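Local coordinates for minor fimbrium tip subunit Mfa3 (Porphyromonas gingivalis ATCC 33277, PDB 5NF4), which forms part of the tip of the minor fimbriae, filamentous pili that mediate biofilm formation and adhesion to host cells and other oral bacteria, at residues F65-H70 with L192-A197; P147-N152 with N157-S162; V207-K212 with I330-D335; G302-F307 with Y326-K331. All coordinates share one frame; numbering follows the deposited sequence.

In the fold
Two pairs of contacts mark two regions of an elongated, strand-rich fimbrillin fold. Contacts 1 and 2 lie near the centre of the molecule, their centres about 7 Å apart, with contact 2 nested inside the loop that contact 1 closes; they join through the neighbouring strands 161-170 and 180-205. Contacts 3 and 4 follow later in sequence, about 14 Å apart between centres, and share I330 and K331 on strand 324-332. The centres of contacts 1 and 3 are about 31 Å apart. Strand 180-205, paired in parallel with strand 324-332, connects the regions: A197 of contact 1 packs on Y326 of contact 4, so the two regions meet along this strand pair.

Contact 1: residues F65-H70 with L192-A197; sequences FEDRVH and LQRVVA
E66 and R194 face each other across a backbone gap of 8.9 Å between their CA atoms, and V69 and L192 across 9.3 Å, so that a short 3-10 turn and loop lie over a beta strand and are joined to it mainly by R194, which grips a backbone oxygen and a carboxylate. In this fimbrillin fold the strand is the long 180-205, interrupted by a break at V195. The R194 chain is extended from CG to NE and carries the guanidinium up to the turn, where NE donates to the main-chain oxygen of E66, NE to O 2.9 Å. The bond is nearly straight, 173° at the hydrogen, and the oxygen lies in the guanidinium plane, while the donor sits above the plane of the carbonyl. NH2 of R194 forms a salt bridge with OD1 of D67 at 2.6 Å, although as a hydrogen bond it is weak because it is strongly bent. The CB of D67 points away from the strand; with CG beside the backbone N (chi1 -55°), the carboxylate turns back to meet the arginine, its plane 65° from the guanidinium plane. NH1 of R194 reaches N323 and the main-chain oxygen of A50, and W346 adds a cation-pi contact, so all three guanidinium nitrogens are engaged. The E66 carboxylate turns instead to Y252, K198 and W346. Beside this polar group, with A117, F115 and M161 packed around, CG2 of V69 meets CD1 of L192 at 4.2 Å.

Contact 2: residues P147-N152 with N157-S162; sequences PIHYHN and NGFPMS
H149 stands between two kinds of neighbour: the edge of the F159 ring points at one face of its imidazole, and the backbone of N157 lies at its edge. The rings form an edge-to-face pair, planes 60° apart and centroids separated by 5.2 Å, with the edge of F159 as the approaching side. CD1 of F159 is the atom over the imidazole, displaced toward the rim and 3.8 Å from CG of H149. The two side chains run past one another with opposite headings, and CE1 of F159, the next atom along the phenyl edge, is 3.6 Å from the main-chain oxygen of H149. At the other end of the imidazole, NE2 donates to the main-chain oxygen of N157, NE2 to O 3.1 Å at 166°. The oxygen is close to the ring plane, but the donor stands well above the carbonyl plane. N157 holds CG anti to its own backbone N (chi1 -171°), and its amide, inclined to the imidazole, places OD1 3.1 Å from CE1 of H149; its ND2 is held by D146. The oxygen of G158 also lies 3.1 Å from CE1 of H149, and CD of P160 packs near ND1. A 3-10 turn is thereby fastened to the approach to strand 161-170, with Y252 and V196 also against F159. Chemically, NE2 carries a proton in the bond to the N157 oxygen, and the three oxygens near NE2 and CE1 would probably favour positive character on the imidazole.

Contact 3: residues V207-K212 with I330-D335; sequences VENLQK and IKTLPD
N209 and T332 make a small contact with an apolar and a polar part. The methyl CG2 of T332 lies against the beta carbon of N209, CG2 to CB 3.8 Å. Farther along the same asparagine, ND2 turns to the main-chain oxygen of T332 and donates a hydrogen bond that is weak, long at 3.3 Å from ND2 to O and bent to 133°. T332 thus meets N209 with both its side chain and its carbonyl, and the amide nitrogen remains 4.1 Å from CG2 of T332. The threonine rotamer sets this up: CG2 is anti to the backbone N while OG1 lies beside it (chi1 -45°), which presents the methyl to the asparagine. N209 is positioned by its backbone. It ends a 3-10 turn in which the amide of L210 bonds the oxygen of V207, N to O 3.1 Å, and its CB bond is directed at the facing strand. Backbone hydrogen bonding to R283 secures N209, and from two residues on, Q211 and K212 both face T281 in a classic beta bulge. On the other side, the strand leading to T332 is fixed through backbone bonds from I330 to N202 and V204. The contact lies near one end of the elongated chain, its centre about 29 Å from the centre of the chain, where strand 210-216 begins and strand 324-332 ends. The former runs antiparallel to strands 238-242 and 277-282; the latter lies between strands 180-205 and 337-345, with I330 packing across onto F278 and L280.

Contact 4: residues G302-F307 with Y326-K331; sequences GQYLPF and YIYRIK
Y304 takes the edge of the Y328 ring against its face, displaced toward the hydroxyl end, in an offset edge-to-face pair. The planes are nearly perpendicular, at 84°, with centroids 5.5 Å apart, and the closest carbon pair is CE2 of Y328 with CZ of Y304 at 3.5 Å. The offset matters because it brings the two phenol oxygens together. OH of Y328 donates to OH of Y304, 2.8 Å between the oxygens, and the Y304 oxygen lies near the plane of the Y328 ring, at its edge. The same pair of side chains is therefore joined by ring contact and by hydrogen bond, which probably restrains the rotation of both rings. Y304 opens a short helix, just after Q303 at the N-cap position, and its CG lies anti to the backbone N (chi1 -177°), which carries the ring to the strand. The CB of Y328 does not aim directly at the helix, yet its phenol end comes close. Both residues are buried, and the polar chain continues beyond them: OH of Y304 also bonds the main-chain oxygen of P291 and takes a weak hydrogen bond from the amide of I293. A buried hydroxyl is thus linked both to a second phenol and to the backbone. Y341 of strand 337-345 meets both rings, and F278 of strand 277-282 packs edge-to-face with Y328. Helix 304-308 is thus linked to strand 324-332 through the two tyrosine side chains; the strand is itself flanked by strand 180-205 in parallel and strand 337-345 in antiparallel pairing.

Contact 1: residues F65-H70 with L192-A197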
# COMPACT_ATOMS: atom_id res chain seq x y z
N PHE A 65 -1.16 -14.80 0.82
CA PHE A 65 -0.62 -14.23 -0.41
C PHE A 65 -0.30 -12.73 -0.23
O PHE A 65 0.67 -12.21 -0.82
CB PHE A 65 -1.60 -14.43 -1.59
CG PHE A 65 -1.78 -15.89 -2.02
CD1 PHE A 65 -0.80 -16.84 -1.78
CD2 PHE A 65 -2.94 -16.28 -2.69
CE1 PHE A 65 -0.98 -18.17 -2.18
CE2 PHE A 65 -3.13 -17.60 -3.09
CZ PHE A 65 -2.15 -18.54 -2.84
N GLU A 66 -1.08 -12.05 0.61
CA GLU A 66 -0.92 -10.60 0.86
C GLU A 66 0.42 -10.29 1.52
O GLU A 66 0.89 -9.16 1.48
CB GLU A 66 -2.02 -10.03 1.78
CG GLU A 66 -3.47 -10.25 1.37
CD GLU A 66 -4.45 -9.68 2.41
OE1 GLU A 66 -5.63 -9.48 2.08
OE2 GLU A 66 -4.06 -9.46 3.58
N ASP A 67 0.99 -11.29 2.17
CA ASP A 67 2.20 -11.08 2.99
C ASP A 67 3.48 -11.59 2.34
O ASP A 67 4.56 -11.44 2.91
CB ASP A 67 2.01 -11.79 4.33
CG ASP A 67 0.75 -11.36 5.04
OD1 ASP A 67 0.36 -10.18 4.90
OD2 ASP A 67 0.14 -12.20 5.73
N ARG A 68 3.36 -12.22 1.18
CA ARG A 68 4.51 -12.93 0.62
C ARG A 68 5.47 -11.97 -0.01
O ARG A 68 5.08 -11.06 -0.74
CB ARG A 68 4.05 -13.96 -0.42
CG ARG A 68 3.64 -15.28 0.19
CD ARG A 68 3.24 -16.29 -0.87
NE ARG A 68 2.58 -17.46 -0.27
CZ ARG A 68 2.38 -18.61 -0.89
NH1 ARG A 68 2.80 -18.79 -2.14
NH2 ARG A 68 1.76 -19.60 -0.25
N VAL A 69 6.75 -12.17 0.30
CA VAL A 69 7.81 -11.41 -0.31
C VAL A 69 8.62 -12.37 -1.17
O VAL A 69 9.44 -13.13 -0.65
CB VAL A 69 8.72 -10.74 0.74
CG1 VAL A 69 9.75 -9.85 0.04
CG2 VAL A 69 7.89 -9.92 1.73
N HIS A 70 8.40 -12.28 -2.47
CA HIS A 70 9.00 -13.18 -3.47
C HIS A 70 10.41 -12.78 -3.88
O HIS A 70 11.23 -13.62 -4.20
CB HIS A 70 8.12 -13.21 -4.72
CG HIS A 70 6.77 -13.82 -4.47
ND1 HIS A 70 5.68 -13.06 -4.11
CD2 HIS A 70 6.36 -15.10 -4.50
CE1 HIS A 70 4.64 -13.87 -3.95
NE2 HIS A 70 5.03 -15.11 -4.18
N LEU A 192 8.53 -3.76 5.62
CA LEU A 192 8.18 -3.32 4.28
C LEU A 192 6.73 -2.87 4.27
O LEU A 192 5.90 -3.49 4.94
CB LEU A 192 8.39 -4.46 3.28
CG LEU A 192 9.82 -5.02 3.27
CD1 LEU A 192 9.88 -6.37 2.56
CD2 LEU A 192 10.72 -4.02 2.58
N GLN A 193 6.45 -1.80 3.54
CA GLN A 193 5.08 -1.30 3.40
C GLN A 193 4.56 -1.63 2.03
O GLN A 193 5.22 -1.32 1.04
CB GLN A 193 5.01 0.20 3.62
CG GLN A 193 5.25 0.56 5.07
CD GLN A 193 5.53 2.03 5.26
OE1 GLN A 193 5.52 2.81 4.31
NE2 GLN A 193 5.78 2.43 6.51
N ARG A 194 3.37 -2.23 1.97
CA ARG A 194 2.72 -2.45 0.68
C ARG A 194 2.38 -1.11 0.04
O ARG A 194 2.12 -0.14 0.76
CB ARG A 194 1.45 -3.30 0.84
CG ARG A 194 1.72 -4.67 1.46
CD ARG A 194 0.44 -5.31 1.96
NE ARG A 194 0.69 -6.53 2.75
CZ ARG A 194 0.89 -6.54 4.07
NH1 ARG A 194 0.91 -5.41 4.76
NH2 ARG A 194 1.11 -7.70 4.68
N VAL A 195 2.34 -1.07 -1.30
CA VAL A 195 2.03 0.15 -2.06
C VAL A 195 0.52 0.32 -2.23
O VAL A 195 0.08 1.36 -2.74
CB VAL A 195 2.73 0.14 -3.45
CG1 VAL A 195 4.25 0.02 -3.25
CG2 VAL A 195 2.19 -0.98 -4.34
N VAL A 196 -0.25 -0.70 -1.83
CA VAL A 196 -1.71 -0.68 -1.95
C VAL A 196 -2.35 -0.62 -0.57
O VAL A 196 -1.71 -0.94 0.45
CB VAL A 196 -2.26 -1.93 -2.71
CG1 VAL A 196 -1.82 -1.92 -4.19
CG2 VAL A 196 -1.84 -3.22 -2.06
N ALA A 197 -3.61 -0.20 -0.56
CA ALA A 197 -4.52 -0.29 0.58
C ALA A 197 -5.46 -1.49 0.38
O ALA A 197 -5.62 -1.96 -0.74
CB ALA A 197 -5.34 1.01 0.74

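Contact 2: residues P147-N152 with N157-S162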
# COMPACT_ATOMS: atom_id res chain seq x y z
N PRO A 147 -3.08 -5.65 -13.20
CA PRO A 147 -4.55 -5.82 -13.12
C PRO A 147 -5.03 -6.81 -12.03
O PRO A 147 -6.08 -6.59 -11.39
CB PRO A 147 -4.91 -6.34 -14.51
CG PRO A 147 -3.87 -5.72 -15.41
CD PRO A 147 -2.59 -5.79 -14.59
N ILE A 148 -4.30 -7.89 -11.83
CA ILE A 148 -4.75 -8.87 -10.85
C ILE A 148 -4.67 -8.31 -9.41
O ILE A 148 -5.44 -8.74 -8.54
CB ILE A 148 -3.96 -10.19 -10.99
CG1 ILE A 148 -4.70 -11.33 -10.27
CG2 ILE A 148 -2.58 -10.11 -10.43
CD1 ILE A 148 -6.09 -11.63 -10.82
N HIS A 149 -3.81 -7.33 -9.18
CA HIS A 149 -3.62 -6.82 -7.82
C HIS A 149 -4.74 -5.94 -7.30
O HIS A 149 -4.78 -5.67 -6.10
CB HIS A 149 -2.28 -6.09 -7.70
CG HIS A 149 -1.13 -7.03 -7.66
ND1 HIS A 149 0.15 -6.68 -8.04
CD2 HIS A 149 -1.08 -8.34 -7.33
CE1 HIS A 149 0.95 -7.73 -7.90
NE2 HIS A 149 0.22 -8.75 -7.47
N TYR A 150 -5.70 -5.53 -8.14
CA TYR A 150 -6.89 -4.90 -7.60
C TYR A 150 -7.82 -5.94 -6.96
O TYR A 150 -8.80 -5.60 -6.26
CB TYR A 150 -7.64 -4.11 -8.71
CG TYR A 150 -6.88 -2.94 -9.29
CD1 TYR A 150 -6.97 -1.68 -8.74
CD2 TYR A 150 -6.10 -3.09 -10.43
CE1 TYR A 150 -6.25 -0.62 -9.28
CE2 TYR A 150 -5.40 -2.03 -10.98
CZ TYR A 150 -5.50 -0.79 -10.40
OH TYR A 150 -4.79 0.25 -10.94
N HIS A 151 -7.56 -7.22 -7.25
CA HIS A 151 -8.35 -8.30 -6.73
C HIS A 151 -7.66 -9.12 -5.65
O HIS A 151 -8.28 -9.50 -4.67
CB HIS A 151 -8.74 -9.27 -7.84
CG HIS A 151 -9.58 -8.66 -8.91
ND1 HIS A 151 -10.92 -8.37 -8.74
CD2 HIS A 151 -9.28 -8.29 -10.18
CE1 HIS A 151 -11.40 -7.85 -9.86
NE2 HIS A 151 -10.42 -7.79 -10.74
N ASN A 152 -6.39 -9.44 -5.87
CA ASN A 152 -5.65 -10.26 -4.92
C ASN A 152 -4.21 -10.40 -5.34
O ASN A 152 -3.87 -10.24 -6.50
CB ASN A 152 -6.27 -11.66 -4.77
CG ASN A 152 -6.56 -12.31 -6.11
OD1 ASN A 152 -7.68 -12.25 -6.60
ND2 ASN A 152 -5.54 -12.91 -6.70
N ASN A 157 2.74 -13.96 -7.48
CA ASN A 157 2.76 -12.53 -7.81
C ASN A 157 2.31 -11.69 -6.63
O ASN A 157 1.12 -11.48 -6.44
CB ASN A 157 1.86 -12.30 -9.03
CG ASN A 157 1.97 -10.91 -9.59
OD1 ASN A 157 2.70 -10.07 -9.07
ND2 ASN A 157 1.23 -10.65 -10.66
N GLY A 158 3.27 -11.25 -5.82
CA GLY A 158 2.95 -10.52 -4.62
C GLY A 158 2.79 -9.05 -4.89
O GLY A 158 3.19 -8.54 -5.95
N PHE A 159 2.24 -8.34 -3.90
CA PHE A 159 2.10 -6.87 -3.97
C PHE A 159 3.46 -6.20 -3.91
O PHE A 159 4.28 -6.59 -3.09
CB PHE A 159 1.27 -6.34 -2.79
CG PHE A 159 -0.16 -6.75 -2.78
CD1 PHE A 159 -0.98 -6.53 -3.88
CD2 PHE A 159 -0.71 -7.29 -1.64
CE1 PHE A 159 -2.31 -6.91 -3.85
CE2 PHE A 159 -2.01 -7.66 -1.59
CZ PHE A 159 -2.83 -7.47 -2.71
N PRO A 160 3.70 -5.17 -4.74
CA PRO A 160 4.91 -4.37 -4.52
C PRO A 160 4.96 -3.80 -3.12
O PRO A 160 3.94 -3.39 -2.57
CB PRO A 160 4.81 -3.24 -5.56
CG PRO A 160 3.92 -3.82 -6.65
CD PRO A 160 2.93 -4.70 -5.90
N MET A 161 6.17 -3.80 -2.53
CA MET A 161 6.38 -3.24 -1.20
C MET A 161 7.70 -2.48 -1.17
O MET A 161 8.58 -2.72 -2.01
CB MET A 161 6.40 -4.32 -0.12
CG MET A 161 5.38 -5.39 -0.28
SD MET A 161 5.51 -6.51 1.11
CE MET A 161 4.30 -7.76 0.65
N SER A 162 7.81 -1.53 -0.26
CA SER A 162 9.08 -0.85 -0.10
C SER A 162 9.27 -0.27 1.27
O SER A 162 8.33 -0.14 2.07
CB SER A 162 9.19 0.26 -1.13
OG SER A 162 8.16 1.20 -0.86

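Contact 3: residues V207-K212 with I330-D335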
# COMPACT_ATOMS: atom_id res chain seq x y z
N VAL A 207 -27.53 -9.55 2.87
CA VAL A 207 -26.69 -9.96 1.75
C VAL A 207 -27.54 -10.60 0.63
O VAL A 207 -27.13 -10.64 -0.53
CB VAL A 207 -25.56 -10.93 2.21
CG1 VAL A 207 -26.10 -12.30 2.55
CG2 VAL A 207 -24.48 -11.02 1.15
N GLU A 208 -28.74 -11.06 0.98
CA GLU A 208 -29.69 -11.60 -0.00
C GLU A 208 -30.09 -10.56 -1.07
O GLU A 208 -30.61 -10.92 -2.13
CB GLU A 208 -30.95 -12.09 0.68
CG GLU A 208 -30.76 -13.29 1.58
CD GLU A 208 -29.99 -12.96 2.84
OE1 GLU A 208 -30.03 -11.78 3.26
OE2 GLU A 208 -29.34 -13.88 3.39
N ASN A 209 -29.91 -9.28 -0.75
CA ASN A 209 -30.36 -8.20 -1.62
C ASN A 209 -29.25 -7.72 -2.53
O ASN A 209 -29.47 -6.84 -3.35
CB ASN A 209 -30.86 -7.00 -0.81
CG ASN A 209 -32.06 -7.31 0.06
OD1 ASN A 209 -32.98 -8.04 -0.34
ND2 ASN A 209 -32.08 -6.72 1.25
N LEU A 210 -28.05 -8.28 -2.36
CA LEU A 210 -26.86 -7.73 -3.01
C LEU A 210 -26.62 -8.40 -4.34
O LEU A 210 -26.61 -9.62 -4.43
CB LEU A 210 -25.63 -7.90 -2.12
CG LEU A 210 -24.27 -7.41 -2.65
CD1 LEU A 210 -24.25 -5.88 -2.78
CD2 LEU A 210 -23.12 -7.88 -1.76
N GLN A 211 -26.40 -7.60 -5.38
CA GLN A 211 -26.08 -8.13 -6.69
C GLN A 211 -24.58 -8.02 -6.93
O GLN A 211 -23.94 -8.96 -7.39
CB GLN A 211 -26.84 -7.39 -7.78
CG GLN A 211 -26.52 -7.85 -9.18
CD GLN A 211 -27.18 -6.98 -10.22
OE1 GLN A 211 -28.39 -6.74 -10.17
NE2 GLN A 211 -26.39 -6.48 -11.16
N LYS A 212 -24.01 -6.87 -6.61
CA LYS A 212 -22.56 -6.73 -6.73
C LYS A 212 -22.01 -5.50 -6.08
O LYS A 212 -22.73 -4.56 -5.75
CB LYS A 212 -22.13 -6.73 -8.19
CG LYS A 212 -22.57 -5.54 -8.97
CD LYS A 212 -21.89 -5.60 -10.33
CE LYS A 212 -22.47 -4.62 -11.31
NZ LYS A 212 -21.79 -4.73 -12.63
N ILE A 330 -21.72 -3.24 6.48
CA ILE A 330 -22.90 -2.73 5.78
C ILE A 330 -24.17 -3.56 6.03
O ILE A 330 -24.14 -4.79 5.98
CB ILE A 330 -22.65 -2.67 4.27
CG1 ILE A 330 -21.44 -1.78 3.98
CG2 ILE A 330 -23.93 -2.16 3.54
CD1 ILE A 330 -21.01 -1.82 2.56
N LYS A 331 -25.27 -2.86 6.31
CA LYS A 331 -26.60 -3.48 6.41
C LYS A 331 -27.40 -3.05 5.19
O LYS A 331 -27.57 -1.86 4.95
CB LYS A 331 -27.34 -3.05 7.68
CG LYS A 331 -26.69 -3.48 8.98
CD LYS A 331 -27.49 -2.98 10.18
CE LYS A 331 -26.80 -3.32 11.51
NZ LYS A 331 -27.65 -2.92 12.69
N THR A 332 -27.88 -4.03 4.42
CA THR A 332 -28.70 -3.77 3.24
C THR A 332 -30.17 -3.97 3.57
O THR A 332 -30.64 -5.09 3.74
CB THR A 332 -28.32 -4.69 2.08
OG1 THR A 332 -26.89 -4.73 1.98
CG2 THR A 332 -28.90 -4.19 0.79
N LEU A 333 -30.88 -2.86 3.69
CA LEU A 333 -32.29 -2.89 4.00
C LEU A 333 -33.04 -2.62 2.71
O LEU A 333 -32.42 -2.29 1.70
CB LEU A 333 -32.61 -1.88 5.10
CG LEU A 333 -31.58 -1.95 6.24
CD1 LEU A 333 -31.87 -0.90 7.29
CD2 LEU A 333 -31.56 -3.36 6.85
N PRO A 334 -34.38 -2.79 2.72
CA PRO A 334 -35.18 -2.72 1.50
C PRO A 334 -34.95 -1.44 0.71
O PRO A 334 -34.73 -1.51 -0.50
CB PRO A 334 -36.62 -2.79 2.02
CG PRO A 334 -36.51 -3.55 3.30
CD PRO A 334 -35.20 -3.10 3.90
N ASP A 335 -34.98 -0.31 1.40
CA ASP A 335 -34.91 1.00 0.76
C ASP A 335 -33.64 1.81 1.06
O ASP A 335 -33.49 2.92 0.57
CB ASP A 335 -36.11 1.83 1.19
CG ASP A 335 -36.16 2.04 2.69
OD1 ASP A 335 -35.81 1.09 3.44
OD2 ASP A 335 -36.52 3.15 3.13

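Contact 4: residues G302-F307 with Y326-K331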
# COMPACT_ATOMS: atom_id res chain seq x y z
N GLY A 302 -21.79 11.32 13.71
CA GLY A 302 -22.01 9.93 14.07
C GLY A 302 -22.46 9.01 12.94
O GLY A 302 -22.57 7.80 13.12
N GLN A 303 -22.74 9.59 11.78
CA GLN A 303 -23.15 8.81 10.61
C GLN A 303 -22.12 8.95 9.50
O GLN A 303 -21.83 10.05 9.01
CB GLN A 303 -24.52 9.25 10.11
CG GLN A 303 -25.64 9.05 11.10
CD GLN A 303 -26.93 9.55 10.54
OE1 GLN A 303 -27.49 8.96 9.61
NE2 GLN A 303 -27.41 10.68 11.06
N TYR A 304 -21.56 7.82 9.09
CA TYR A 304 -20.54 7.80 8.07
C TYR A 304 -21.01 8.45 6.78
O TYR A 304 -20.31 9.29 6.22
CB TYR A 304 -20.10 6.37 7.78
CG TYR A 304 -18.99 6.31 6.77
CD1 TYR A 304 -17.66 6.36 7.16
CD2 TYR A 304 -19.26 6.19 5.41
CE1 TYR A 304 -16.63 6.30 6.23
CE2 TYR A 304 -18.24 6.14 4.47
CZ TYR A 304 -16.92 6.20 4.89
OH TYR A 304 -15.89 6.14 3.97
N LEU A 305 -22.20 8.10 6.29
CA LEU A 305 -22.49 8.47 4.90
C LEU A 305 -22.60 9.97 4.65
O LEU A 305 -22.03 10.47 3.68
CB LEU A 305 -23.75 7.77 4.42
CG LEU A 305 -23.47 6.34 3.95
CD1 LEU A 305 -24.81 5.62 3.74
CD2 LEU A 305 -22.61 6.29 2.67
N PRO A 306 -23.30 10.71 5.53
CA PRO A 306 -23.41 12.16 5.31
C PRO A 306 -22.05 12.85 5.40
O PRO A 306 -21.79 13.77 4.64
CB PRO A 306 -24.34 12.62 6.44
CG PRO A 306 -25.10 11.39 6.84
CD PRO A 306 -24.19 10.24 6.61
N PHE A 307 -21.19 12.39 6.29
CA PHE A 307 -19.86 12.95 6.42
C PHE A 307 -19.06 12.66 5.15
O PHE A 307 -18.50 13.55 4.51
CB PHE A 307 -19.17 12.35 7.64
CG PHE A 307 -17.76 12.81 7.86
CD1 PHE A 307 -17.47 14.15 7.95
CD2 PHE A 307 -16.73 11.90 8.01
CE1 PHE A 307 -16.17 14.58 8.16
CE2 PHE A 307 -15.46 12.32 8.25
CZ PHE A 307 -15.18 13.66 8.31
N TYR A 326 -9.13 -0.56 5.13
CA TYR A 326 -10.39 0.16 5.14
C TYR A 326 -11.51 -0.87 5.27
O TYR A 326 -11.73 -1.68 4.36
CB TYR A 326 -10.55 1.01 3.87
CG TYR A 326 -9.52 2.12 3.79
CD1 TYR A 326 -8.22 1.85 3.38
CD2 TYR A 326 -9.82 3.42 4.17
CE1 TYR A 326 -7.23 2.85 3.36
CE2 TYR A 326 -8.85 4.45 4.13
CZ TYR A 326 -7.55 4.14 3.73
OH TYR A 326 -6.55 5.12 3.73
N ILE A 327 -12.19 -0.83 6.41
CA ILE A 327 -13.16 -1.87 6.77
C ILE A 327 -14.56 -1.28 6.87
O ILE A 327 -14.81 -0.34 7.64
CB ILE A 327 -12.77 -2.55 8.10
CG1 ILE A 327 -11.35 -3.13 7.99
CG2 ILE A 327 -13.76 -3.67 8.46
CD1 ILE A 327 -10.73 -3.49 9.33
N TYR A 328 -15.48 -1.83 6.08
CA TYR A 328 -16.87 -1.42 6.09
C TYR A 328 -17.76 -2.56 6.54
O TYR A 328 -17.57 -3.73 6.18
CB TYR A 328 -17.29 -0.93 4.68
CG TYR A 328 -16.55 0.33 4.33
CD1 TYR A 328 -15.28 0.27 3.79
CD2 TYR A 328 -17.10 1.58 4.61
CE1 TYR A 328 -14.58 1.42 3.50
CE2 TYR A 328 -16.40 2.74 4.32
CZ TYR A 328 -15.15 2.66 3.76
OH TYR A 328 -14.45 3.80 3.50
N ARG A 329 -18.72 -2.19 7.39
CA ARG A 329 -19.75 -3.11 7.85
C ARG A 329 -21.05 -2.51 7.36
O ARG A 329 -21.42 -1.40 7.75
CB ARG A 329 -19.69 -3.27 9.38
CG ARG A 329 -18.29 -3.71 9.82
CD ARG A 329 -18.07 -3.68 11.29
NE ARG A 329 -18.04 -2.34 11.89
CZ ARG A 329 -17.06 -1.45 11.75
NH1 ARG A 329 -16.02 -1.68 10.96
NH2 ARG A 329 -17.15 -0.29 12.39
N ILE A 330 -21.72 -3.24 6.48
CA ILE A 330 -22.90 -2.73 5.78
C ILE A 330 -24.17 -3.56 6.03
O ILE A 330 -24.14 -4.79 5.98
CB ILE A 330 -22.65 -2.67 4.27
CG1 ILE A 330 -21.44 -1.78 3.98
CG2 ILE A 330 -23.93 -2.16 3.54
CD1 ILE A 330 -21.01 -1.82 2.56
N LYS A 331 -25.27 -2.86 6.31
CA LYS A 331 -26.60 -3.48 6.41
C LYS A 331 -27.40 -3.05 5.19
O LYS A 331 -27.57 -1.86 4.95
CB LYS A 331 -27.34 -3.05 7.68
CG LYS A 331 -26.69 -3.48 8.98
CD LYS A 331 -27.49 -2.98 10.18
CE LYS A 331 -26.80 -3.32 11.51
NZ LYS A 331 -27.65 -2.92 12.69